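Local coordinates for protein pseudoperoxidase (Leishmania major, PDB 5VIA) that binds heme b in a fold of the heme peroxidase family and, as a pseudoperoxidase, may lack ordinary peroxidase activity, at residues I10-A15 with R286-P291; D18-A23 with A93-K98; A46-F51 with S280-L285; L183-Y188 with A261-W266. One frame throughout, in Å; residues are numbered along the deposited sequence.

In the fold
From the N terminus, the chain passes through 10-15, which interaction 1 joins to 286-291 near the C terminus. That contact closes the outermost loop, and the other three nest inside it. Helix 16-29 follows, and interaction 2 (18-23 with 93-98) packs it on helix 85-99. Interaction 3 (46-51 with 280-285) ties the end of helix 33-49 to the loop after helix 263-279. It crosses interaction 2 along the chain. Interaction 4 (183-188 with 261-266) lies inside the loop of interaction 3, after interaction 2 has closed. Interactions 2 and 4 touch through Ile97 CG1 and Leu183 CD1, 4.2 Å apart.

Interaction 1: residues I10-A15 with R286-P291; sequences IKPKYA and RPYSDP
Pro12, Tyr288 and Pro291 make a mostly apolar contact between the two ends of the chain. The N-terminal run 10-15, just before helix 16-29, packs against the C-terminal run 286-291. CG of the Pro12 ring leads. It reaches Ser289 O at 3.2 Å and CE1 of the Tyr288 ring at 3.8 Å. Tyr288 has CG anti to the backbone N (chi1 -178°), and this swings the phenol toward Ala15. The edge of its ring meets Ala15, with Tyr288 OH 3.2 Å from Ala15 CA. The hydroxyl has its polar partner in the backbone N of Arg16, at the start of the helix. Arg16 also makes a cation-pi contact with the same ring. The Pro291 ring fits against the backbone of 12-14: Pro291 CB is 3.1 Å from Pro12 O, and CG is 3.6 Å from Tyr14 O. At the far end, Ser289 CB approaches Ile10 O at 3.4 Å. Ile10 is poorly ordered, so this end is less well defined. The two runs exchange no hydrogen bonds. Proline rings against carbonyl oxygens and the phenol edge carry the contact, so shape rather than directed polar bonding sets how the termini meet.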
loop_
_atom_site.group_PDB
_atom_site.type_symbol
_atom_site.label_atom_id
_atom_site.label_comp_id
_atom_site.label_asym_id
_atom_site.label_seq_id
_atom_site.Cartn_x
_atom_site.Cartn_y
_atom_site.Cartn_z
ATOM N N ILE A 10 9.698 -6.650 -28.271
ATOM C CA ILE A 10 8.724 -7.250 -27.356
ATOM C C ILE A 10 9.351 -8.440 -26.616
ATOM O O ILE A 10 8.860 -9.570 -26.694
ATOM C CB ILE A 10 7.454 -7.695 -28.124
ATOM C CG1 ILE A 10 7.823 -8.101 -29.560
ATOM C CG2 ILE A 10 6.395 -6.589 -28.106
ATOM C CD1 ILE A 10 6.865 -7.614 -30.631
ATOM N N LYS A 11 10.421 -8.158 -25.874
ATOM C CA LYS A 11 11.343 -9.176 -25.389
ATOM C C LYS A 11 11.797 -8.925 -23.951
ATOM O O LYS A 11 12.919 -8.464 -23.725
ATOM C CB LYS A 11 12.576 -9.204 -26.304
ATOM C CG LYS A 11 13.590 -10.315 -26.031
ATOM C CD LYS A 11 14.974 -9.920 -26.538
ATOM C CE LYS A 11 15.958 -11.073 -26.430
ATOM N NZ LYS A 11 15.527 -12.226 -27.266
ATOM N N PRO A 12 10.926 -9.204 -22.968
ATOM C CA PRO A 12 11.466 -9.326 -21.610
ATOM C C PRO A 12 12.392 -10.542 -21.570
ATOM O O PRO A 12 12.148 -11.499 -22.304
ATOM C CB PRO A 12 10.217 -9.561 -20.749
ATOM C CG PRO A 12 9.132 -9.958 -21.711
ATOM C CD PRO A 12 9.455 -9.269 -22.995
ATOM N N LYS A 13 13.446 -10.502 -20.762
ATOM C CA LYS A 13 14.368 -11.630 -20.675
ATOM C C LYS A 13 13.739 -12.769 -19.884
ATOM O O LYS A 13 13.984 -13.945 -20.155
ATOM C CB LYS A 13 15.686 -11.202 -20.025
ATOM C CG LYS A 13 16.732 -12.305 -19.977
ATOM C CD LYS A 13 18.066 -11.798 -19.455
ATOM C CE LYS A 13 19.215 -12.573 -20.072
ATOM N NZ LYS A 13 19.019 -14.040 -19.918
ATOM N N TYR A 14 12.902 -12.402 -18.917
ATOM C CA TYR A 14 12.302 -13.365 -18.003
ATOM C C TYR A 14 10.787 -13.426 -18.122
ATOM O O TYR A 14 10.153 -12.513 -18.658
ATOM C CB TYR A 14 12.659 -13.005 -16.562
ATOM C CG TYR A 14 14.117 -12.700 -16.369
ATOM C CD1 TYR A 14 15.070 -13.699 -16.492
ATOM C CD2 TYR A 14 14.544 -11.414 -16.069
ATOM C CE1 TYR A 14 16.410 -13.431 -16.323
ATOM C CE2 TYR A 14 15.877 -11.136 -15.895
ATOM C CZ TYR A 14 16.811 -12.149 -16.023
ATOM O OH TYR A 14 18.156 -11.887 -15.851
ATOM N N ALA A 15 10.215 -14.508 -17.606
ATOM C CA ALA A 15 8.771 -14.618 -17.453
ATOM C C ALA A 15 8.360 -13.933 -16.158
ATOM O O ALA A 15 8.976 -14.156 -15.113
ATOM C CB ALA A 15 8.356 -16.071 -17.434
ATOM N N ARG A 286 6.011 -1.012 -21.749
ATOM C CA ARG A 286 5.798 -1.878 -22.896
ATOM C C ARG A 286 4.851 -3.029 -22.584
ATOM O O ARG A 286 4.959 -3.663 -21.530
ATOM C CB ARG A 286 7.137 -2.403 -23.413
ATOM C CG ARG A 286 8.123 -1.298 -23.774
ATOM C CD ARG A 286 9.253 -1.828 -24.640
ATOM N NE ARG A 286 10.498 -1.082 -24.453
ATOM C CZ ARG A 286 11.268 -1.183 -23.371
ATOM N NH1 ARG A 286 10.910 -1.982 -22.375
ATOM N NH2 ARG A 286 12.391 -0.481 -23.277
ATOM N N PRO A 287 3.897 -3.283 -23.492
ATOM C CA PRO A 287 3.013 -4.443 -23.348
ATOM C C PRO A 287 3.824 -5.728 -23.278
ATOM O O PRO A 287 4.792 -5.886 -24.019
ATOM C CB PRO A 287 2.175 -4.395 -24.624
ATOM C CG PRO A 287 2.109 -2.930 -24.952
ATOM C CD PRO A 287 3.484 -2.410 -24.606
ATOM N N TYR A 288 3.443 -6.622 -22.372
ATOM C CA TYR A 288 4.208 -7.832 -22.108
ATOM C C TYR A 288 4.018 -8.865 -23.213
ATOM O O TYR A 288 2.946 -8.968 -23.814
ATOM C CB TYR A 288 3.796 -8.417 -20.755
ATOM C CG TYR A 288 4.545 -9.660 -20.323
ATOM C CD1 TYR A 288 5.727 -9.567 -19.598
ATOM C CD2 TYR A 288 4.053 -10.927 -20.614
ATOM C CE1 TYR A 288 6.404 -10.692 -19.192
ATOM C CE2 TYR A 288 4.728 -12.063 -20.208
ATOM C CZ TYR A 288 5.899 -11.938 -19.500
ATOM O OH TYR A 288 6.569 -13.067 -19.092
ATOM N N SER A 289 5.079 -9.615 -23.476
ATOM C CA SER A 289 5.044 -10.723 -24.415
ATOM C C SER A 289 5.803 -11.848 -23.736
ATOM O O SER A 289 6.798 -11.595 -23.055
ATOM C CB SER A 289 5.740 -10.328 -25.720
ATOM O OG SER A 289 5.438 -11.231 -26.769
ATOM N N ASP A 290 5.337 -13.084 -23.883
ATOM C CA ASP A 290 6.066 -14.205 -23.304
ATOM C C ASP A 290 7.389 -14.349 -24.044
ATOM O O ASP A 290 7.405 -14.455 -25.270
ATOM C CB ASP A 290 5.253 -15.500 -23.385
ATOM C CG ASP A 290 5.954 -16.672 -22.717
ATOM O OD1 ASP A 290 5.842 -16.812 -21.479
ATOM O OD2 ASP A 290 6.618 -17.453 -23.431
ATOM N N PRO A 291 8.507 -14.337 -23.300
ATOM C CA PRO A 291 9.848 -14.372 -23.891
ATOM C C PRO A 291 10.148 -15.700 -24.579
ATOM O O PRO A 291 11.077 -15.780 -25.383
ATOM C CB PRO A 291 10.763 -14.204 -22.677
ATOM C CG PRO A 291 9.978 -14.730 -21.537
ATOM C CD PRO A 291 8.555 -14.356 -21.827
#

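Interaction 2: residues D18-A23 with A93-K98; sequences DVVASA and AIAGIK
Val20 turns CG1 anti to its backbone N (chi1 166°), and Lys98 sends CG out the same way (chi1 -178°). These two rotations bring Val20 CG1 and Lys98 CD to 3.8 Å. Val20 CG1 also lies 3.9 Å from Ala95 CB. The second methyl, CG2, leans toward Ile94 CG2, a looser touch. One valine thus meets three residues of helix 85-99. A turn further along helix 16-29, Ala23 CB meets Ala95 CB at 3.7 Å. Ala95 CB is also 3.6 Å from Val20 O, so it packs against backbone as well as side chains. The helix segments cross at -62°, with axes 8.5 Å apart where they come closest, and Val20 and Ala95 make the closest backbone approach. This is helix-on-helix packing in the largely helical peroxidase fold. Ile94 goes on to touch Ile278 of helix 263-279, which links the pair to the core. The Ile94 side chain is about 11 Å from the heme, so the contact lies outside the cofactor's immediate surroundings. The touching groups are almost all methyl and methylene, so the helices meet by dispersion and fit; the exposed lysine contributes its aliphatic chain and carries its amine past Val20.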
loop_
_atom_site.group_PDB
_atom_site.type_symbol
_atom_site.label_atom_id
_atom_site.label_comp_id
_atom_site.label_asym_id
_atom_site.label_seq_id
_atom_site.Cartn_x
_atom_site.Cartn_y
_atom_site.Cartn_z
ATOM N N ASP A 18 7.753 -16.112 -13.055
ATOM C CA ASP A 18 8.942 -16.626 -12.376
ATOM C C ASP A 18 9.367 -15.671 -11.267
ATOM O O ASP A 18 9.706 -16.104 -10.164
ATOM C CB ASP A 18 10.098 -16.820 -13.362
ATOM C CG ASP A 18 9.914 -18.036 -14.249
ATOM O OD1 ASP A 18 9.030 -18.862 -13.943
ATOM O OD2 ASP A 18 10.664 -18.170 -15.244
ATOM N N VAL A 19 9.343 -14.372 -11.564
ATOM C CA VAL A 19 9.713 -13.364 -10.579
ATOM C C VAL A 19 8.697 -13.388 -9.440
ATOM O O VAL A 19 9.068 -13.407 -8.260
ATOM C CB VAL A 19 9.784 -11.947 -11.193
ATOM C CG1 VAL A 19 10.314 -10.949 -10.164
ATOM C CG2 VAL A 19 10.672 -11.953 -12.429
ATOM N N VAL A 20 7.417 -13.414 -9.800
ATOM C CA VAL A 20 6.350 -13.553 -8.813
ATOM C C VAL A 20 6.523 -14.811 -7.947
ATOM O O VAL A 20 6.350 -14.765 -6.729
ATOM C CB VAL A 20 4.958 -13.539 -9.490
ATOM C CG1 VAL A 20 3.877 -14.015 -8.523
ATOM C CG2 VAL A 20 4.640 -12.131 -10.030
ATOM N N ALA A 21 6.891 -15.931 -8.561
ATOM C CA ALA A 21 7.034 -17.170 -7.809
ATOM C C ALA A 21 8.226 -17.105 -6.855
ATOM O O ALA A 21 8.157 -17.609 -5.733
ATOM C CB ALA A 21 7.165 -18.342 -8.746
ATOM N N SER A 22 9.316 -16.485 -7.309
ATOM C CA SER A 22 10.517 -16.328 -6.492
ATOM C C SER A 22 10.243 -15.430 -5.283
ATOM O O SER A 22 10.716 -15.701 -4.187
ATOM C CB SER A 22 11.669 -15.759 -7.324
ATOM O OG SER A 22 11.929 -16.546 -8.475
ATOM N N ALA A 23 9.479 -14.365 -5.478
ATOM C CA ALA A 23 9.108 -13.514 -4.353
ATOM C C ALA A 23 8.204 -14.258 -3.362
ATOM O O ALA A 23 8.376 -14.144 -2.145
ATOM C CB ALA A 23 8.445 -12.237 -4.844
ATOM N N ALA A 93 5.401 -6.639 -5.304
ATOM C CA ALA A 93 4.163 -6.156 -4.705
ATOM C C ALA A 93 3.013 -7.042 -5.158
ATOM O O ALA A 93 2.169 -7.451 -4.351
ATOM C CB ALA A 93 3.899 -4.692 -5.096
ATOM N N ILE A 94 2.985 -7.336 -6.458
ATOM C CA ILE A 94 1.962 -8.213 -7.024
ATOM C C ILE A 94 2.036 -9.594 -6.373
ATOM O O ILE A 94 1.013 -10.214 -6.089
ATOM C CB ILE A 94 2.108 -8.303 -8.573
ATOM C CG1 ILE A 94 1.720 -6.967 -9.225
ATOM C CG2 ILE A 94 1.244 -9.411 -9.159
ATOM C CD1 ILE A 94 2.087 -6.887 -10.702
ATOM N N ALA A 95 3.249 -10.069 -6.114
ATOM C CA ALA A 95 3.421 -11.343 -5.419
ATOM C C ALA A 95 2.910 -11.272 -3.978
ATOM O O ALA A 95 2.421 -12.272 -3.436
ATOM C CB ALA A 95 4.873 -11.774 -5.459
ATOM N N GLY A 96 3.016 -10.093 -3.362
ATOM C CA GLY A 96 2.474 -9.886 -2.025
ATOM C C GLY A 96 0.967 -10.075 -2.009
ATOM O O GLY A 96 0.415 -10.724 -1.112
ATOM N N ILE A 97 0.288 -9.505 -3.005
ATOM C CA ILE A 97 -1.156 -9.668 -3.118
ATOM C C ILE A 97 -1.517 -11.147 -3.269
ATOM O O ILE A 97 -2.423 -11.657 -2.587
ATOM C CB ILE A 97 -1.717 -8.884 -4.325
ATOM C CG1 ILE A 97 -1.448 -7.386 -4.165
ATOM C CG2 ILE A 97 -3.212 -9.121 -4.477
ATOM C CD1 ILE A 97 -1.701 -6.592 -5.438
ATOM N N LYS A 98 -0.830 -11.829 -4.182
ATOM C CA LYS A 98 -1.024 -13.261 -4.393
ATOM C C LYS A 98 -0.831 -14.044 -3.103
ATOM O O LYS A 98 -1.640 -14.924 -2.761
ATOM C CB LYS A 98 -0.022 -13.772 -5.439
ATOM C CG LYS A 98 -0.152 -15.247 -5.798
ATOM C CD LYS A 98 0.892 -15.637 -6.845
ATOM C CE LYS A 98 0.628 -17.015 -7.451
ATOM N NZ LYS A 98 0.816 -18.137 -6.514
#

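Interaction 3: residues A46-F51 with S280-L285; sequences ARRAGF and SNFKRL
Arg48 makes the tight part of this contact, against Ser280 and Phe282. It reaches from the last turn of helix 33-49 to the loop after helix 263-279. Its guanidinium grips one atom, Ser280 O, side-on with two nitrogens. Arg48 NE donates to Ser280 O at 2.8 Å, nearly along the C=O axis. Arg48 NH2 donates to Ser280 O at 2.9 Å and uses a lone pair in the carbonyl plane. The oxygen lies close to the guanidinium plane, which leaves a flat face for the Phe282 ring. The two planes are 24° apart, and Phe282 CE2 sits over the centre of the guanidinium, 3.2 Å from Arg48 CZ. The bend at chi3 (-53°) turns NE and the guanidinium back toward Ser280 O. Arg48 CD lies over the Phe282 ring, a CH-pi contact of 4.0 Å from CD to the ring centroid. Ser280 OG has its own bond to Met277 O.

The other side is looser and more open to solvent. Asn281 is exposed, and its CB rests 3.9 Å from Arg48 CB. Asn281 OD1 lies 3.8 Å from Ala49 CA.

Gly50 ends helix 33-49 with positive phi in a Schellman motif. Phe51 N bonds to Ala46 O at 2.7 Å, and Gly50 N to Arg47 O. The contact joins the C-terminal end of this helix to the residues just after helix 263-279. That helix end may make Ser280 O a better acceptor for the arginine charge. Two bonds at the edge and a ring over one face would together limit rotation of the guanidinium.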
loop_
_atom_site.group_PDB
_atom_site.type_symbol
_atom_site.label_atom_id
_atom_site.label_comp_id
_atom_site.label_asym_id
_atom_site.label_seq_id
_atom_site.Cartn_x
_atom_site.Cartn_y
_atom_site.Cartn_z
ATOM N N ALA A 46 3.945 7.064 -4.489
ATOM C CA ALA A 46 3.765 8.348 -3.815
ATOM C C ALA A 46 5.003 9.207 -3.990
ATOM O O ALA A 46 4.909 10.432 -4.194
ATOM C CB ALA A 46 3.442 8.156 -2.327
ATOM N N ARG A 47 6.176 8.585 -3.923
ATOM C CA ARG A 47 7.417 9.335 -4.111
ATOM C C ARG A 47 7.547 9.882 -5.544
ATOM O O ARG A 47 7.939 11.035 -5.741
ATOM C CB ARG A 47 8.637 8.497 -3.721
ATOM C CG ARG A 47 8.755 8.290 -2.215
ATOM C CD ARG A 47 9.794 7.229 -1.860
ATOM N NE ARG A 47 11.123 7.606 -2.309
ATOM C CZ ARG A 47 11.942 8.397 -1.616
ATOM N NH1 ARG A 47 11.559 8.897 -0.438
ATOM N NH2 ARG A 47 13.143 8.695 -2.096
ATOM N N ARG A 48 7.215 9.067 -6.537
ATOM C CA ARG A 48 7.251 9.553 -7.927
ATOM C C ARG A 48 6.277 10.718 -8.145
ATOM O O ARG A 48 6.519 11.601 -8.971
ATOM C CB ARG A 48 6.949 8.414 -8.900
ATOM C CG ARG A 48 8.000 7.300 -8.942
ATOM C CD ARG A 48 7.787 6.366 -10.160
ATOM N NE ARG A 48 6.427 5.829 -10.260
ATOM C CZ ARG A 48 5.970 4.788 -9.564
ATOM N NH1 ARG A 48 6.756 4.175 -8.686
ATOM N NH2 ARG A 48 4.726 4.360 -9.734
ATOM N N ALA A 49 5.181 10.724 -7.394
ATOM C CA ALA A 49 4.151 11.752 -7.535
ATOM C C ALA A 49 4.418 12.996 -6.691
ATOM O O ALA A 49 3.704 13.990 -6.804
ATOM C CB ALA A 49 2.781 11.172 -7.200
ATOM N N GLY A 50 5.437 12.949 -5.833
ATOM C CA GLY A 50 5.805 14.126 -5.068
ATOM C C GLY A 50 5.185 14.150 -3.684
ATOM O O GLY A 50 5.148 15.201 -3.035
ATOM N N PHE A 51 4.730 12.986 -3.215
ATOM C CA PHE A 51 4.161 12.886 -1.884
ATOM C C PHE A 51 4.922 11.916 -0.967
ATOM O O PHE A 51 4.283 11.088 -0.306
ATOM C CB PHE A 51 2.695 12.436 -1.971
ATOM C CG PHE A 51 1.791 13.418 -2.691
ATOM C CD1 PHE A 51 1.427 14.612 -2.091
ATOM C CD2 PHE A 51 1.298 13.130 -3.957
ATOM C CE1 PHE A 51 0.595 15.514 -2.744
ATOM C CE2 PHE A 51 0.463 14.025 -4.623
ATOM C CZ PHE A 51 0.112 15.216 -4.022
ATOM N N SER A 280 2.003 4.505 -12.735
ATOM C CA SER A 280 1.981 5.974 -12.637
ATOM C C SER A 280 3.368 6.604 -12.653
ATOM O O SER A 280 4.306 6.112 -12.002
ATOM C CB SER A 280 1.222 6.432 -11.390
ATOM O OG SER A 280 1.818 5.939 -10.192
ATOM N N ASN A 281 3.491 7.697 -13.406
ATOM C CA ASN A 281 4.745 8.435 -13.533
ATOM C C ASN A 281 5.896 7.593 -14.073
ATOM O O ASN A 281 7.054 7.816 -13.720
ATOM C CB ASN A 281 5.128 9.132 -12.217
ATOM C CG ASN A 281 4.200 10.278 -11.876
ATOM O OD1 ASN A 281 3.431 10.211 -10.904
ATOM N ND2 ASN A 281 4.254 11.335 -12.677
ATOM N N PHE A 282 5.562 6.620 -14.920
ATOM C CA PHE A 282 6.557 5.909 -15.724
ATOM C C PHE A 282 6.240 6.172 -17.198
ATOM O O PHE A 282 5.077 6.177 -17.582
ATOM C CB PHE A 282 6.497 4.401 -15.474
ATOM C CG PHE A 282 7.113 3.966 -14.166
ATOM C CD1 PHE A 282 8.461 4.177 -13.916
ATOM C CD2 PHE A 282 6.347 3.329 -13.205
ATOM C CE1 PHE A 282 9.034 3.773 -12.716
ATOM C CE2 PHE A 282 6.910 2.913 -11.999
ATOM C CZ PHE A 282 8.257 3.142 -11.757
ATOM N N LYS A 283 7.257 6.383 -18.026
ATOM C CA LYS A 283 7.009 6.577 -19.454
ATOM C C LYS A 283 7.420 5.395 -20.323
ATOM O O LYS A 283 8.353 4.656 -19.994
ATOM C CB LYS A 283 7.707 7.838 -19.948
ATOM C CG LYS A 283 7.149 9.110 -19.345
ATOM C CD LYS A 283 7.976 10.290 -19.796
ATOM C CE LYS A 283 7.443 11.580 -19.209
ATOM N NZ LYS A 283 8.228 12.723 -19.731
ATOM N N ARG A 284 6.711 5.234 -21.439
ATOM C CA ARG A 284 7.043 4.235 -22.448
ATOM C C ARG A 284 7.112 2.826 -21.857
ATOM O O ARG A 284 8.049 2.077 -22.124
ATOM C CB ARG A 284 8.345 4.604 -23.178
ATOM C CG ARG A 284 8.219 5.846 -24.083
ATOM C CD ARG A 284 9.560 6.293 -24.683
ATOM N NE ARG A 284 10.421 6.899 -23.672
ATOM C CZ ARG A 284 10.354 8.176 -23.291
ATOM N NH1 ARG A 284 9.461 8.993 -23.838
ATOM N NH2 ARG A 284 11.177 8.635 -22.352
ATOM N N LEU A 285 6.115 2.485 -21.045
ATOM C CA LEU A 285 5.957 1.113 -20.577
ATOM C C LEU A 285 5.533 0.226 -21.743
ATOM O O LEU A 285 4.801 0.662 -22.637
ATOM C CB LEU A 285 4.949 1.032 -19.431
ATOM C CG LEU A 285 5.402 1.690 -18.124
ATOM C CD1 LEU A 285 4.466 1.358 -16.980
ATOM C CD2 LEU A 285 6.825 1.291 -17.777
#

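Interaction 4: residues L183-Y188 with A261-W266; sequences LNNRYY and ADEELW
Tyr188 and Trp266 form the aromatic part of this contact. Trp266 has CG anti to the backbone N (chi1 166°), which carries the indole across to 183-188. The edge of the Tyr188 ring points at the face of the Trp266 five-membered ring in an offset edge-to-face pair, with planes at 63° and centroids 5.2 Å apart. Tyr188 CE2 is 3.5 Å from Trp266 CD1. The polar ends of both rings bond to backbone oxygens of a third part of the fold, Tyr188 OH to Val153 O and Trp266 NE1 to Ala154 O. These bonds should fix how both rings are turned.

Apolar and backbone packing surrounds the indole. Leu183 CD2 touches Trp266 CH2 at 3.8 Å. The peptide between Asn184 and Asn185 lies over one indole face, with Asn185 N 4.0 Å from Trp266 CZ3. That buried N has no hydrogen-bond partner in the model.

The segments meet where two helices begin, 186-194 and 263-279, in the peroxidase fold. The Leu183 side chain is about 6 Å from the heme and about 8 Å from that of His159, an axial ligand of the iron.

Polar groups shape the segment ends. Asn184 OD1 accepts from Arg186 N at 3.0 Å and closes an Asx turn. Within its own segment, Asp262 OD1 N-caps helix 263-279 by accepting from Leu265 N. The Asn185 side chain crosses that of Glu263 at about a right angle, with amide and carboxylate planes only 18° apart. Asn185 ND2 is 3.7 Å from Glu263 CB and bonds to Tyr259 O. A water accepts from Asn184 ND2 and donates weakly to Glu263 OE2.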
loop_
_atom_site.group_PDB
_atom_site.type_symbol
_atom_site.label_atom_id
_atom_site.label_comp_id
_atom_site.label_asym_id
_atom_site.label_seq_id
_atom_site.Cartn_x
_atom_site.Cartn_y
_atom_site.Cartn_z
ATOM N N LEU A 183 -6.146 -10.260 1.901
ATOM C CA LEU A 183 -6.437 -8.959 1.306
ATOM C C LEU A 183 -7.785 -9.034 0.594
ATOM O O LEU A 183 -7.875 -9.472 -0.555
ATOM C CB LEU A 183 -5.329 -8.513 0.346
ATOM C CG LEU A 183 -5.149 -7.006 0.091
ATOM C CD1 LEU A 183 -3.926 -6.726 -0.784
ATOM C CD2 LEU A 183 -6.389 -6.372 -0.534
ATOM N N ASN A 184 -8.827 -8.619 1.297
ATOM C CA ASN A 184 -10.167 -8.567 0.718
ATOM C C ASN A 184 -10.924 -7.327 1.181
ATOM O O ASN A 184 -10.323 -6.394 1.708
ATOM C CB ASN A 184 -10.949 -9.846 1.027
ATOM C CG ASN A 184 -11.177 -10.047 2.512
ATOM O OD1 ASN A 184 -10.997 -9.128 3.318
ATOM N ND2 ASN A 184 -11.570 -11.261 2.885
ATOM N N ASN A 185 -12.239 -7.331 0.995
ATOM C CA ASN A 185 -13.052 -6.150 1.291
ATOM C C ASN A 185 -13.483 -6.050 2.755
ATOM O O ASN A 185 -14.400 -5.300 3.086
ATOM C CB ASN A 185 -14.289 -6.128 0.392
ATOM C CG ASN A 185 -15.200 -7.309 0.629
ATOM O OD1 ASN A 185 -14.752 -8.367 1.068
ATOM N ND2 ASN A 185 -16.491 -7.138 0.348
ATOM N N ARG A 186 -12.829 -6.803 3.634
ATOM C CA ARG A 186 -13.204 -6.773 5.044
ATOM C C ARG A 186 -12.940 -5.391 5.646
ATOM O O ARG A 186 -13.631 -4.966 6.561
ATOM C CB ARG A 186 -12.452 -7.861 5.824
ATOM C CG ARG A 186 -13.097 -8.178 7.169
ATOM C CD ARG A 186 -12.515 -9.439 7.826
ATOM N NE ARG A 186 -12.809 -9.424 9.261
ATOM C CZ ARG A 186 -12.084 -8.751 10.150
ATOM N NH1 ARG A 186 -11.024 -8.060 9.754
ATOM N NH2 ARG A 186 -12.424 -8.762 11.426
ATOM N N TYR A 187 -11.936 -4.702 5.114
ATOM C CA TYR A 187 -11.608 -3.333 5.505
ATOM C C TYR A 187 -12.855 -2.438 5.572
ATOM O O TYR A 187 -13.105 -1.766 6.580
ATOM C CB TYR A 187 -10.583 -2.763 4.510
ATOM C CG TYR A 187 -10.343 -1.273 4.608
ATOM C CD1 TYR A 187 -9.509 -0.736 5.589
ATOM C CD2 TYR A 187 -10.933 -0.401 3.704
ATOM C CE1 TYR A 187 -9.285 0.647 5.671
ATOM C CE2 TYR A 187 -10.716 0.975 3.777
ATOM C CZ TYR A 187 -9.894 1.490 4.759
ATOM O OH TYR A 187 -9.693 2.854 4.823
ATOM N N TYR A 188 -13.645 -2.449 4.500
ATOM C CA TYR A 188 -14.853 -1.630 4.433
ATOM C C TYR A 188 -15.887 -2.047 5.464
ATOM O O TYR A 188 -16.546 -1.201 6.082
ATOM C CB TYR A 188 -15.450 -1.715 3.024
ATOM C CG TYR A 188 -14.394 -1.484 1.981
ATOM C CD1 TYR A 188 -13.862 -0.220 1.791
ATOM C CD2 TYR A 188 -13.900 -2.534 1.218
ATOM C CE1 TYR A 188 -12.873 0.000 0.860
ATOM C CE2 TYR A 188 -12.914 -2.324 0.273
ATOM C CZ TYR A 188 -12.402 -1.055 0.105
ATOM O OH TYR A 188 -11.411 -0.830 -0.813
ATOM N N ALA A 261 -20.396 -4.682 0.574
ATOM C CA ALA A 261 -21.454 -5.605 0.188
ATOM C C ALA A 261 -21.156 -6.347 -1.114
ATOM O O ALA A 261 -21.728 -7.416 -1.359
ATOM C CB ALA A 261 -22.775 -4.856 0.060
ATOM N N ASP A 262 -20.288 -5.768 -1.948
ATOM C CA ASP A 262 -20.076 -6.246 -3.317
ATOM C C ASP A 262 -18.592 -6.513 -3.572
ATOM O O ASP A 262 -17.879 -5.670 -4.132
ATOM C CB ASP A 262 -20.625 -5.224 -4.333
ATOM C CG ASP A 262 -20.736 -5.789 -5.741
ATOM O OD1 ASP A 262 -20.046 -6.788 -6.045
ATOM O OD2 ASP A 262 -21.512 -5.234 -6.553
ATOM N N GLU A 263 -18.130 -7.692 -3.166
ATOM C CA GLU A 263 -16.713 -8.036 -3.281
ATOM C C GLU A 263 -16.263 -8.103 -4.734
ATOM O O GLU A 263 -15.130 -7.745 -5.058
ATOM C CB GLU A 263 -16.425 -9.372 -2.588
ATOM C CG GLU A 263 -14.938 -9.683 -2.516
ATOM C CD GLU A 263 -14.637 -10.847 -1.595
ATOM O OE1 GLU A 263 -15.543 -11.683 -1.363
ATOM O OE2 GLU A 263 -13.487 -10.912 -1.111
ATOM N N GLU A 264 -17.153 -8.553 -5.614
ATOM C CA GLU A 264 -16.809 -8.667 -7.028
ATOM C C GLU A 264 -16.489 -7.295 -7.632
ATOM O O GLU A 264 -15.493 -7.136 -8.359
ATOM C CB GLU A 264 -17.941 -9.347 -7.803
ATOM C CG GLU A 264 -17.683 -9.444 -9.301
ATOM C CD GLU A 264 -18.848 -10.056 -10.060
ATOM O OE1 GLU A 264 -19.840 -10.475 -9.419
ATOM O OE2 GLU A 264 -18.773 -10.117 -11.306
ATOM N N LEU A 265 -17.329 -6.307 -7.334
ATOM C CA LEU A 265 -17.096 -4.953 -7.833
ATOM C C LEU A 265 -15.798 -4.419 -7.253
ATOM O O LEU A 265 -14.989 -3.833 -7.973
ATOM C CB LEU A 265 -18.248 -4.024 -7.461
ATOM C CG LEU A 265 -17.999 -2.549 -7.798
ATOM C CD1 LEU A 265 -17.816 -2.345 -9.300
ATOM C CD2 LEU A 265 -19.137 -1.696 -7.284
ATOM N N TRP A 266 -15.591 -4.637 -5.953
ATOM C CA TRP A 266 -14.361 -4.173 -5.325
ATOM C C TRP A 266 -13.119 -4.758 -5.998
ATOM O O TRP A 266 -12.162 -4.026 -6.264
ATOM C CB TRP A 266 -14.320 -4.452 -3.815
ATOM C CG TRP A 266 -12.915 -4.265 -3.302
ATOM C CD1 TRP A 266 -12.282 -3.082 -3.049
ATOM C CD2 TRP A 266 -11.951 -5.300 -3.049
ATOM N NE1 TRP A 266 -10.989 -3.320 -2.629
ATOM C CE2 TRP A 266 -10.764 -4.672 -2.623
ATOM C CE3 TRP A 266 -11.988 -6.696 -3.129
ATOM C CZ2 TRP A 266 -9.620 -5.392 -2.291
ATOM C CZ3 TRP A 266 -10.856 -7.412 -2.788
ATOM C CH2 TRP A 266 -9.688 -6.760 -2.373
HETATM O O HOH W 1 -11.751 -13.284 0.565
#